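Side-chain contacts in transcobalamin-1 (PDB 4KKI), which binds vitamin B12 with femtomolar affinity, carries it and protects it from the acid of the stomach: residues Q146-V151 with N168-E173; T187-V192 with M248-V253; L193-V198 with K215-Y220; K199-L202 with Q206-A209. All blocks are in the same frame, centred on the assembly; numbering follows the deposited sequence.

Interaction 1 of 4, residues Q146-V151 with N168-E173; sequences QLSLDV and NHFTPE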
loop_
_atom_site.group_PDB
_atom_site.type_symbol
_atom_site.label_atom_id
_atom_site.label_comp_id
_atom_site.label_asym_id
_atom_site.label_seq_id
_atom_site.Cartn_x
_atom_site.Cartn_y
_atom_site.Cartn_z
ATOM N N GLN A 146 -1.620 -0.181 7.830
ATOM C CA GLN A 146 -0.553 0.454 8.598
ATOM C C GLN A 146 -0.298 -0.295 9.900
ATOM O O GLN A 146 0.847 -0.438 10.330
ATOM C CB GLN A 146 -0.879 1.921 8.886
ATOM C CG GLN A 146 -0.995 2.777 7.636
ATOM C CD GLN A 146 -0.905 4.261 7.929
ATOM O OE1 GLN A 146 -0.353 4.673 8.948
ATOM N NE2 GLN A 146 -1.448 5.073 7.030
ATOM N N LEU A 147 -1.369 -0.780 10.518
ATOM C CA LEU A 147 -1.257 -1.560 11.742
ATOM C C LEU A 147 -0.407 -2.800 11.495
ATOM O O LEU A 147 0.368 -3.219 12.356
ATOM C CB LEU A 147 -2.639 -1.970 12.246
ATOM C CG LEU A 147 -2.729 -2.323 13.730
ATOM C CD1 LEU A 147 -2.588 -1.069 14.579
ATOM C CD2 LEU A 147 -4.030 -3.038 14.035
ATOM N N SER A 148 -0.555 -3.379 10.306
ATOM C CA SER A 148 0.230 -4.543 9.917
ATOM C C SER A 148 1.671 -4.131 9.660
ATOM O O SER A 148 2.605 -4.839 10.032
ATOM C CB SER A 148 -0.357 -5.194 8.664
ATOM O OG SER A 148 -1.701 -5.584 8.872
ATOM N N LEU A 149 1.841 -2.982 9.013
ATOM C CA LEU A 149 3.167 -2.411 8.812
ATOM C C LEU A 149 3.856 -2.194 10.157
ATOM O O LEU A 149 5.053 -2.439 10.295
ATOM C CB LEU A 149 3.080 -1.089 8.042
ATOM C CG LEU A 149 2.901 -1.157 6.525
ATOM C CD1 LEU A 149 2.668 0.233 5.945
ATOM C CD2 LEU A 149 4.113 -1.803 5.882
ATOM N N ASP A 150 3.088 -1.743 11.147
ATOM C CA ASP A 150 3.625 -1.486 12.481
ATOM C C ASP A 150 4.161 -2.753 13.133
ATOM O O ASP A 150 5.302 -2.789 13.595
ATOM C CB ASP A 150 2.559 -0.857 13.379
ATOM C CG ASP A 150 2.104 0.497 12.882
ATOM O OD1 ASP A 150 2.887 1.166 12.176
ATOM O OD2 ASP A 150 0.959 0.888 13.191
ATOM N N VAL A 151 3.329 -3.788 13.171
ATOM C CA VAL A 151 3.722 -5.062 13.756
ATOM C C VAL A 151 4.913 -5.656 13.011
ATOM O O VAL A 151 5.845 -6.172 13.628
ATOM C CB VAL A 151 2.549 -6.064 13.760
ATOM C CG1 VAL A 151 3.002 -7.420 14.282
ATOM C CG2 VAL A 151 1.401 -5.523 14.597
ATOM N N ASN A 168 -5.461 -10.387 19.613
ATOM C CA ASN A 168 -6.724 -9.735 19.927
ATOM C C ASN A 168 -7.314 -8.956 18.750
ATOM O O ASN A 168 -8.522 -8.990 18.523
ATOM C CB ASN A 168 -6.556 -8.812 21.138
ATOM C CG ASN A 168 -7.833 -8.661 21.940
ATOM O OD1 ASN A 168 -7.865 -8.954 23.135
ATOM N ND2 ASN A 168 -8.895 -8.199 21.287
ATOM N N HIS A 169 -6.462 -8.267 17.996
ATOM C CA HIS A 169 -6.945 -7.332 16.980
ATOM C C HIS A 169 -6.890 -7.833 15.535
ATOM O O HIS A 169 -7.639 -7.352 14.684
ATOM C CB HIS A 169 -6.206 -5.995 17.092
ATOM C CG HIS A 169 -6.459 -5.272 18.378
ATOM N ND1 HIS A 169 -7.652 -4.639 18.653
ATOM C CD2 HIS A 169 -5.674 -5.083 19.465
ATOM C CE1 HIS A 169 -7.591 -4.091 19.854
ATOM N NE2 HIS A 169 -6.401 -4.345 20.367
ATOM N N PHE A 170 -6.016 -8.793 15.253
ATOM C CA PHE A 170 -5.791 -9.219 13.872
ATOM C C PHE A 170 -6.679 -10.371 13.400
ATOM O O PHE A 170 -6.407 -10.980 12.366
ATOM C CB PHE A 170 -4.314 -9.549 13.640
ATOM C CG PHE A 170 -3.453 -8.339 13.406
ATOM C CD1 PHE A 170 -3.050 -7.543 14.467
ATOM C CD2 PHE A 170 -3.049 -7.996 12.124
ATOM C CE1 PHE A 170 -2.259 -6.426 14.254
ATOM C CE2 PHE A 170 -2.260 -6.882 11.906
ATOM C CZ PHE A 170 -1.863 -6.095 12.973
ATOM N N THR A 171 -7.734 -10.661 14.156
ATOM C CA THR A 171 -8.706 -11.681 13.772
ATOM C C THR A 171 -9.273 -11.400 12.382
ATOM O O THR A 171 -9.744 -10.297 12.113
ATOM C CB THR A 171 -9.876 -11.735 14.766
ATOM O OG1 THR A 171 -9.400 -11.443 16.085
ATOM C CG2 THR A 171 -10.531 -13.110 14.749
ATOM N N PRO A 172 -9.234 -12.405 11.496
ATOM C CA PRO A 172 -9.657 -12.276 10.095
ATOM C C PRO A 172 -11.091 -11.771 9.919
ATOM O O PRO A 172 -11.436 -11.290 8.840
ATOM C CB PRO A 172 -9.541 -13.707 9.566
ATOM C CG PRO A 172 -8.504 -14.333 10.423
ATOM C CD PRO A 172 -8.713 -13.751 11.785
ATOM N N GLU A 173 -11.910 -11.880 10.958
ATOM C CA GLU A 173 -13.296 -11.440 10.865
ATOM C C GLU A 173 -13.460 -9.974 11.265
ATOM O O GLU A 173 -14.553 -9.417 11.165
ATOM C CB GLU A 173 -14.211 -12.339 11.703
ATOM C CG GLU A 173 -14.197 -13.805 11.277
ATOM C CD GLU A 173 -14.633 -14.007 9.833
ATOM O OE1 GLU A 173 -15.508 -13.253 9.360
ATOM O OE2 GLU A 173 -14.094 -14.921 9.172
#
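Ser148 OG is held by a hydrogen bond to the carbonyl O of Tyr144, one turn earlier on helix 144-156, and also rests against the rim of the Phe170 ring, 3.3 Å from CE2. Phe170 is the first residue to leave helical geometry after helix 163-169, and its CG, anti to its own carbonyl carbon (chi1 -80°), sends the ring toward the neighbouring helix. The ring enters edge first: Leu147 O lies in its plane, 3.7 Å from Phe170 CZ. Two branched aliphatic side chains finish the seat. Leu147 brings CD2 to 3.8 Å from Phe170 CE1, the two side chains set at a slant to one another, whereas Val151 runs past in the opposite direction with CG2 3.7 Å from Phe170 CZ. A flat apolar ring suits this buried place because its edge meets Ser148 and Leu147 O, while the Leu147 and Val151 side chains add apolar contacts round CE1 and CZ. With an alanine here, Leu147 CD2 and Val151 CG2 would probably lose their aromatic partner and a gap would open beside the helix. The turn carrying Phe170 is thus pinned to helix 144-156, which also bears Gln146, a hydrogen-bonding partner of cyanocobalamin, in the alpha6-alpha6 barrel of the N-terminal domain.

Interaction 2 of 4, residues T187-V192 with M248-V253; sequences TGAMAV and MQALFV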
loop_
_atom_site.group_PDB
_atom_site.type_symbol
_atom_site.label_atom_id
_atom_site.label_comp_id
_atom_site.label_asym_id
_atom_site.label_seq_id
_atom_site.Cartn_x
_atom_site.Cartn_y
_atom_site.Cartn_z
ATOM N N THR A 187 -4.531 -5.039 2.597
ATOM C CA THR A 187 -4.547 -5.130 4.047
ATOM C C THR A 187 -4.308 -6.564 4.510
ATOM O O THR A 187 -3.474 -6.811 5.383
ATOM C CB THR A 187 -5.888 -4.624 4.600
ATOM O OG1 THR A 187 -6.113 -3.285 4.145
ATOM C CG2 THR A 187 -5.884 -4.649 6.114
ATOM N N GLY A 188 -5.041 -7.502 3.918
ATOM C CA GLY A 188 -4.878 -8.910 4.230
ATOM C C GLY A 188 -3.468 -9.407 3.959
ATOM O O GLY A 188 -2.914 -10.181 4.739
ATOM N N ALA A 189 -2.884 -8.950 2.856
ATOM C CA ALA A 189 -1.540 -9.366 2.475
ATOM C C ALA A 189 -0.503 -8.853 3.464
ATOM O O ALA A 189 0.371 -9.603 3.902
ATOM C CB ALA A 189 -1.210 -8.893 1.062
ATOM N N MET A 190 -0.602 -7.576 3.819
ATOM C CA MET A 190 0.346 -6.992 4.760
ATOM C C MET A 190 0.189 -7.620 6.143
ATOM O O MET A 190 1.171 -7.809 6.863
ATOM C CB MET A 190 0.196 -5.470 4.831
ATOM C CG MET A 190 1.381 -4.769 5.503
ATOM S SD MET A 190 2.950 -5.067 4.652
ATOM C CE MET A 190 2.639 -4.275 3.075
ATOM N N ALA A 191 -1.048 -7.955 6.502
ATOM C CA ALA A 191 -1.317 -8.636 7.767
ATOM C C ALA A 191 -0.650 -10.008 7.785
ATOM O O ALA A 191 -0.035 -10.394 8.778
ATOM C CB ALA A 191 -2.815 -8.765 7.998
ATOM N N VAL A 192 -0.770 -10.735 6.679
ATOM C CA VAL A 192 -0.120 -12.033 6.542
ATOM C C VAL A 192 1.393 -11.925 6.713
ATOM O O VAL A 192 2.006 -12.752 7.390
ATOM C CB VAL A 192 -0.447 -12.687 5.184
ATOM C CG1 VAL A 192 0.509 -13.834 4.893
ATOM C CG2 VAL A 192 -1.889 -13.171 5.170
ATOM N N MET A 248 1.264 -11.406 -3.726
ATOM C CA MET A 248 2.270 -12.407 -4.071
ATOM C C MET A 248 3.255 -12.625 -2.921
ATOM O O MET A 248 3.594 -13.764 -2.602
ATOM C CB MET A 248 3.027 -12.017 -5.348
ATOM C CG MET A 248 2.179 -12.001 -6.619
ATOM S SD MET A 248 3.078 -11.404 -8.071
ATOM C CE MET A 248 4.312 -12.687 -8.264
ATOM N N GLN A 249 3.703 -11.534 -2.301
ATOM C CA GLN A 249 4.588 -11.621 -1.141
ATOM C C GLN A 249 3.958 -12.464 -0.044
ATOM O O GLN A 249 4.596 -13.362 0.510
ATOM C CB GLN A 249 4.901 -10.234 -0.573
ATOM C CG GLN A 249 5.795 -9.369 -1.435
ATOM C CD GLN A 249 6.275 -8.136 -0.693
ATOM O OE1 GLN A 249 6.605 -8.203 0.492
ATOM N NE2 GLN A 249 6.304 -7.001 -1.383
ATOM N N ALA A 250 2.701 -12.162 0.268
ATOM C CA ALA A 250 1.967 -12.885 1.301
ATOM C C ALA A 250 1.871 -14.375 0.980
ATOM O O ALA A 250 2.040 -15.217 1.860
ATOM C CB ALA A 250 0.582 -12.285 1.482
ATOM N N LEU A 251 1.607 -14.696 -0.284
ATOM C CA LEU A 251 1.507 -16.088 -0.709
ATOM C C LEU A 251 2.878 -16.763 -0.774
ATOM O O LEU A 251 2.987 -17.975 -0.578
ATOM C CB LEU A 251 0.790 -16.198 -2.060
ATOM C CG LEU A 251 -0.678 -15.757 -2.092
ATOM C CD1 LEU A 251 -1.258 -15.928 -3.485
ATOM C CD2 LEU A 251 -1.506 -16.528 -1.069
ATOM N N PHE A 252 3.915 -15.974 -1.053
ATOM C CA PHE A 252 5.290 -16.474 -1.060
ATOM C C PHE A 252 5.665 -17.103 0.278
ATOM O O PHE A 252 6.307 -18.150 0.323
ATOM C CB PHE A 252 6.286 -15.345 -1.360
ATOM C CG PHE A 252 6.403 -14.996 -2.818
ATOM C CD1 PHE A 252 5.664 -15.676 -3.774
ATOM C CD2 PHE A 252 7.266 -13.995 -3.231
ATOM C CE1 PHE A 252 5.779 -15.354 -5.113
ATOM C CE2 PHE A 252 7.389 -13.671 -4.568
ATOM C CZ PHE A 252 6.643 -14.351 -5.512
ATOM N N VAL A 253 5.258 -16.456 1.368
ATOM C CA VAL A 253 5.678 -16.873 2.700
ATOM C C VAL A 253 4.648 -17.753 3.405
ATOM O O VAL A 253 4.851 -18.152 4.552
ATOM C CB VAL A 253 5.987 -15.654 3.595
ATOM C CG1 VAL A 253 6.986 -14.734 2.906
ATOM C CG2 VAL A 253 4.709 -14.901 3.937
#
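Ala189 and Ala250 bring two helices of the alpha6-alpha6 barrel very near each other: their CA atoms are 5.1 Å apart, close for neighbouring helices and possible because a methyl group is all that either residue puts between the backbones. Ala250 is the one that enters more deeply. Its CB points at helix 185-203, and Ala250 CB comes within 3.6 Å of Ala189 O, so that it meets main-chain atoms as well as the methyl of its counterpart, Ala189 CB, at 3.9 Å. Alanine suits both places because its methyl adds so little bulk between backbones this close. Leu224 of helix 213-229 also touches Val192, so that three helices converge beside the pair.

Toward the end of helix 244-252 the packing relaxes. Val253 is partly exposed, and its CG2 approaches Val192 CG1 only to 4.4 Å; its carbonyl O bonds to a di(hydroxyethyl)ether molecule, probably from the crystallisation liquor. At the other end of segment 187-192, Thr187 touches cyanocobalamin, so the same helix that carries the alanine contact also reaches the vitamin. Val192 joins the close and the loose halves. Val192 CG1, set anti to the backbone N (chi1 165°), reaches over Ala250 and stands 3.7 Å from Ala250 CB and equally 3.7 Å from Ala250 O.

Interaction 3 of 4, residues L193-V198 with K215-Y220; sequences LALTCV and KNISIY. With NAG (2-acetamido-2-deoxy-beta-D-glucopyranose), chain E.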
loop_
_atom_site.group_PDB
_atom_site.type_symbol
_atom_site.label_atom_id
_atom_site.label_comp_id
_atom_site.label_asym_id
_atom_site.label_seq_id
_atom_site.Cartn_x
_atom_site.Cartn_y
_atom_site.Cartn_z
ATOM N N LEU A 193 1.990 -10.901 6.113
ATOM C CA LEU A 193 3.433 -10.699 6.226
ATOM C C LEU A 193 3.816 -10.404 7.671
ATOM O O LEU A 193 4.834 -10.890 8.167
ATOM C CB LEU A 193 3.896 -9.560 5.314
ATOM C CG LEU A 193 3.823 -9.818 3.808
ATOM C CD1 LEU A 193 4.101 -8.541 3.038
ATOM C CD2 LEU A 193 4.804 -10.909 3.405
ATOM N N ALA A 194 2.986 -9.610 8.339
ATOM C CA ALA A 194 3.220 -9.247 9.732
ATOM C C ALA A 194 3.052 -10.449 10.654
ATOM O O ALA A 194 3.914 -10.727 11.487
ATOM C CB ALA A 194 2.284 -8.121 10.149
ATOM N N LEU A 195 1.938 -11.159 10.499
ATOM C CA LEU A 195 1.651 -12.328 11.322
ATOM C C LEU A 195 2.705 -13.414 11.134
ATOM O O LEU A 195 3.050 -14.130 12.075
ATOM C CB LEU A 195 0.256 -12.880 11.007
ATOM C CG LEU A 195 -0.931 -11.977 11.358
ATOM C CD1 LEU A 195 -2.241 -12.562 10.846
ATOM C CD2 LEU A 195 -1.001 -11.736 12.859
ATOM N N THR A 196 3.217 -13.525 9.913
ATOM C CA THR A 196 4.223 -14.531 9.598
ATOM C C THR A 196 5.541 -14.205 10.288
ATOM O O THR A 196 6.271 -15.101 10.716
ATOM C CB THR A 196 4.442 -14.642 8.080
ATOM O OG1 THR A 196 3.186 -14.898 7.436
ATOM C CG2 THR A 196 5.408 -15.767 7.757
ATOM N N CYS A 197 5.841 -12.915 10.400
ATOM C CA CYS A 197 7.044 -12.483 11.098
ATOM C C CYS A 197 6.967 -12.857 12.573
ATOM O O CYS A 197 7.938 -13.348 13.146
ATOM C CB CYS A 197 7.258 -10.975 10.941
ATOM S SG CYS A 197 8.722 -10.351 11.810
ATOM N N VAL A 198 5.809 -12.619 13.184
ATOM C CA VAL A 198 5.593 -12.972 14.585
ATOM C C VAL A 198 5.730 -14.479 14.787
ATOM O O VAL A 198 6.293 -14.931 15.783
ATOM C CB VAL A 198 4.211 -12.508 15.076
ATOM C CG1 VAL A 198 4.025 -12.847 16.549
ATOM C CG2 VAL A 198 4.043 -11.017 14.846
ATOM N N LYS A 215 -0.553 -21.002 17.520
ATOM C CA LYS A 215 -1.697 -21.698 16.946
ATOM C C LYS A 215 -2.723 -20.711 16.394
ATOM O O LYS A 215 -3.125 -20.806 15.236
ATOM C CB LYS A 215 -2.339 -22.606 17.997
ATOM C CG LYS A 215 -3.487 -23.467 17.494
ATOM C CD LYS A 215 -3.931 -24.444 18.577
ATOM C CE LYS A 215 -5.145 -25.249 18.154
ATOM N NZ LYS A 215 -6.350 -24.395 17.976
ATOM N N ASN A 216 -3.134 -19.758 17.224
ATOM C CA ASN A 216 -4.136 -18.777 16.821
ATOM C C ASN A 216 -3.675 -17.885 15.672
ATOM O O ASN A 216 -4.449 -17.586 14.763
ATOM C CB ASN A 216 -4.576 -17.930 18.017
ATOM C CG ASN A 216 -5.243 -18.758 19.098
ATOM O OD1 ASN A 216 -5.637 -19.901 18.861
ATOM N ND2 ASN A 216 -5.377 -18.185 20.290
ATOM N N ILE A 217 -2.415 -17.468 15.714
ATOM C CA ILE A 217 -1.850 -16.645 14.649
ATOM C C ILE A 217 -1.818 -17.422 13.334
ATOM O O ILE A 217 -2.136 -16.878 12.275
ATOM C CB ILE A 217 -0.439 -16.142 15.016
ATOM C CG1 ILE A 217 -0.511 -15.207 16.225
ATOM C CG2 ILE A 217 0.198 -15.415 13.846
ATOM C CD1 ILE A 217 0.835 -14.710 16.689
ATOM N N SER A 218 -1.452 -18.699 13.416
ATOM C CA SER A 218 -1.424 -19.576 12.249
ATOM C C SER A 218 -2.812 -19.724 11.636
ATOM O O SER A 218 -2.963 -19.741 10.414
ATOM C CB SER A 218 -0.874 -20.957 12.624
ATOM O OG SER A 218 0.474 -20.869 13.051
ATOM N N ILE A 219 -3.821 -19.836 12.496
ATOM C CA ILE A 219 -5.206 -19.932 12.049
ATOM C C ILE A 219 -5.643 -18.631 11.375
ATOM O O ILE A 219 -6.307 -18.657 10.336
ATOM C CB ILE A 219 -6.153 -20.289 13.217
ATOM C CG1 ILE A 219 -5.841 -21.698 13.734
ATOM C CG2 ILE A 219 -7.608 -20.197 12.782
ATOM C CD1 ILE A 219 -6.665 -22.117 14.933
ATOM N N TYR A 220 -5.258 -17.500 11.966
ATOM C CA TYR A 220 -5.513 -16.192 11.367
ATOM C C TYR A 220 -4.912 -16.128 9.967
ATOM O O TYR A 220 -5.564 -15.690 9.020
ATOM C CB TYR A 220 -4.912 -15.064 12.212
ATOM C CG TYR A 220 -5.604 -14.798 13.528
ATOM C CD1 TYR A 220 -6.693 -15.558 13.937
ATOM C CD2 TYR A 220 -5.172 -13.772 14.360
ATOM C CE1 TYR A 220 -7.324 -15.310 15.141
ATOM C CE2 TYR A 220 -5.795 -13.516 15.563
ATOM C CZ TYR A 220 -6.870 -14.287 15.949
ATOM O OH TYR A 220 -7.493 -14.032 17.149
HETATM C C1 NAG E . -6.257 -18.978 21.113
HETATM C C2 NAG E . -6.176 -18.456 22.546
HETATM C C3 NAG E . -7.196 -19.127 23.463
HETATM C C4 NAG E . -8.570 -19.197 22.810
HETATM C C5 NAG E . -8.457 -19.787 21.410
HETATM C C6 NAG E . -9.815 -19.868 20.723
HETATM C C7 NAG E . -3.947 -17.682 23.116
HETATM C C8 NAG E . -2.675 -17.967 23.857
HETATM N N2 NAG E . -4.834 -18.671 23.055
HETATM O O3 NAG E . -7.291 -18.409 24.675
HETATM O O4 NAG E . -9.429 -19.991 23.598
HETATM O O5 NAG E . -7.588 -18.988 20.637
HETATM O O6 NAG E . -10.334 -18.569 20.546
HETATM O O7 NAG E . -4.136 -16.582 22.600
#
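Ile217, buried against Leu195 and Val198, directly follows a glycosylated residue: Asn216 ND2 is joined covalently to C1 of the N-acetylglucosamine at 1.4 Å. Ile217 is in fact the middle residue of the Asn-Ile-Ser sequon, so one helical turn carries sugar on one flank and presents a greasy side chain to the protein on the other. The beta-branched isoleucine uses both its arms. With CG2 anti to the backbone N and CG1 on the opposite side from the carbonyl carbon (chi1 -65°), Ile217 CG2 lies 3.6 Å from Leu195 O and 3.8 Å from Leu195 CB, while Ile217 CD1 meets Val198 CG1 at 3.7 Å, the two side chains crossing nearly at right angles. These are successive antiparallel helices of the alpha6-alpha6 barrel; the short segments have axes 9.7 Å apart and an angle of 154° between their directions. Leu195 also extends CD1 to Tyr220 CB, 3.9 Å away, but the phenol ring turns off from this contact. Its hydroxyl hydrogen-bonds to Val167 O, at helix 163-169. One face of the Tyr220 ring has Asn216 O 3.1 Å above its plane, displaced toward the rim. On the far side of helix 185-203, Cys197 forms a disulfide with Cys155.

Interaction 4 of 4, residues K199-L202 with Q206-A209; sequences KKSL and QIKA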
loop_
_atom_site.group_PDB
_atom_site.type_symbol
_atom_site.label_atom_id
_atom_site.label_comp_id
_atom_site.label_asym_id
_atom_site.label_seq_id
_atom_site.Cartn_x
_atom_site.Cartn_y
_atom_site.Cartn_z
ATOM N N LYS A 199 5.216 -15.248 13.830
ATOM C CA LYS A 199 5.345 -16.701 13.855
ATOM C C LYS A 199 6.812 -17.126 13.889
ATOM O O LYS A 199 7.212 -17.922 14.738
ATOM C CB LYS A 199 4.631 -17.328 12.652
ATOM C CG LYS A 199 3.111 -17.369 12.782
ATOM C CD LYS A 199 2.416 -17.350 11.424
ATOM C CE LYS A 199 2.833 -18.523 10.552
ATOM N NZ LYS A 199 2.169 -18.489 9.215
ATOM N N LYS A 200 7.609 -16.588 12.972
ATOM C CA LYS A 200 9.027 -16.924 12.909
ATOM C C LYS A 200 9.730 -16.478 14.183
ATOM O O LYS A 200 10.587 -17.185 14.713
ATOM C CB LYS A 200 9.686 -16.277 11.688
ATOM C CG LYS A 200 9.025 -16.639 10.373
ATOM C CD LYS A 200 9.618 -15.864 9.211
ATOM C CE LYS A 200 10.875 -16.525 8.696
ATOM N NZ LYS A 200 10.580 -17.886 8.169
ATOM N N SER A 201 9.343 -15.307 14.678
ATOM C CA SER A 201 9.907 -14.755 15.902
ATOM C C SER A 201 9.590 -15.632 17.114
ATOM O O SER A 201 10.415 -15.773 18.016
ATOM C CB SER A 201 9.394 -13.332 16.126
ATOM O OG SER A 201 9.919 -12.784 17.321
ATOM N N LEU A 202 8.396 -16.219 17.124
ATOM C CA LEU A 202 7.986 -17.130 18.192
ATOM C C LEU A 202 8.754 -18.448 18.154
ATOM O O LEU A 202 9.206 -18.944 19.187
ATOM C CB LEU A 202 6.485 -17.412 18.109
ATOM C CG LEU A 202 5.562 -16.366 18.732
ATOM C CD1 LEU A 202 4.105 -16.697 18.451
ATOM C CD2 LEU A 202 5.818 -16.275 20.228
ATOM N N GLN A 206 13.396 -15.015 19.722
ATOM C CA GLN A 206 13.233 -13.565 19.761
ATOM C C GLN A 206 12.137 -13.086 20.709
ATOM O O GLN A 206 12.330 -12.127 21.453
ATOM C CB GLN A 206 12.980 -13.010 18.357
ATOM C CG GLN A 206 14.233 -12.578 17.613
ATOM C CD GLN A 206 15.098 -13.745 17.188
ATOM O OE1 GLN A 206 14.918 -14.302 16.105
ATOM N NE2 GLN A 206 16.048 -14.120 18.038
ATOM N N ILE A 207 10.987 -13.750 20.680
ATOM C CA ILE A 207 9.826 -13.270 21.422
ATOM C C ILE A 207 9.096 -14.377 22.180
ATOM O O ILE A 207 8.832 -15.448 21.634
ATOM C CB ILE A 207 8.838 -12.532 20.485
ATOM C CG1 ILE A 207 9.373 -11.142 20.142
ATOM C CG2 ILE A 207 7.465 -12.409 21.121
ATOM C CD1 ILE A 207 9.590 -10.261 21.354
ATOM N N LYS A 208 8.782 -14.111 23.444
ATOM C CA LYS A 208 7.990 -15.030 24.251
ATOM C C LYS A 208 6.517 -14.629 24.222
ATOM O O LYS A 208 6.189 -13.456 24.039
ATOM C CB LYS A 208 8.497 -15.048 25.694
ATOM C CG LYS A 208 9.954 -15.454 25.837
ATOM C CD LYS A 208 10.402 -15.383 27.289
ATOM C CE LYS A 208 11.867 -15.761 27.437
ATOM N NZ LYS A 208 12.328 -15.655 28.848
ATOM N N ALA A 209 5.634 -15.606 24.404
ATOM C CA ALA A 209 4.196 -15.349 24.405
ATOM C C ALA A 209 3.442 -16.429 25.168
ATOM O O ALA A 209 4.001 -17.477 25.491
ATOM C CB ALA A 209 3.676 -15.256 22.982
HETATM O O HOH W 1 9.717 -18.010 21.707
#
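Ser201, Leu202 and Ile207 bury the most surface where the last turns of helix 185-203 meet the chain that doubles back after it. The small hydroxyl of Ser201 lies beside the turn: Ser201 OG, anti to its backbone N (chi1 179°), sits 3.2 Å from Gln206 CB and 3.3 Å from Ile207 CG1, a short approach suited to so small a group. Ser201 O also accepts a weak hydrogen bond from Ile207 N, at 3.4 Å, a weak link between the returning chain and the helix.

Leu202 works differently. Its CB starts off away from the loop, but the side chain folds over so that Leu202 CD2 comes to 3.4 Å from Ile207 O and to 3.6 Å from Ala209 CB. The small methyl of Ala209 suits a place where a leucine lies against the extended backbone. A water lies 2.7 Å from both Leu202 O and Ile207 O and links the helix end to the loop through the main chains of these same two residues.

Ile207, extended in its backbone, turns the end of its side chain from the helix toward Tyr161 and toward Thr163 of helix 163-169, which also touches Ala209. The contact lies at the surface, where the connection from helix 185-203 to helix 213-229 passes beside Thr163 of helix 163-169.

Followed from the N terminus, interaction 1 comes first, closing the loop between helix 144-156 and the end of helix 163-169 before any other contact opens. The remaining three share helix 185-203, each starting further along it, and close in reverse order. Interaction 4 shuts the turn just after that helix, interaction 3 encloses it by bringing back helix 213-229, and interaction 2 encloses both with helix 244-252; none cross. Interaction 1 is in series with this nest but touches it in space, through Ser148 against Ala191 and Ala194 and through Pro172 against Tyr220. Together they tie five successive helices of the N-terminal alpha domain.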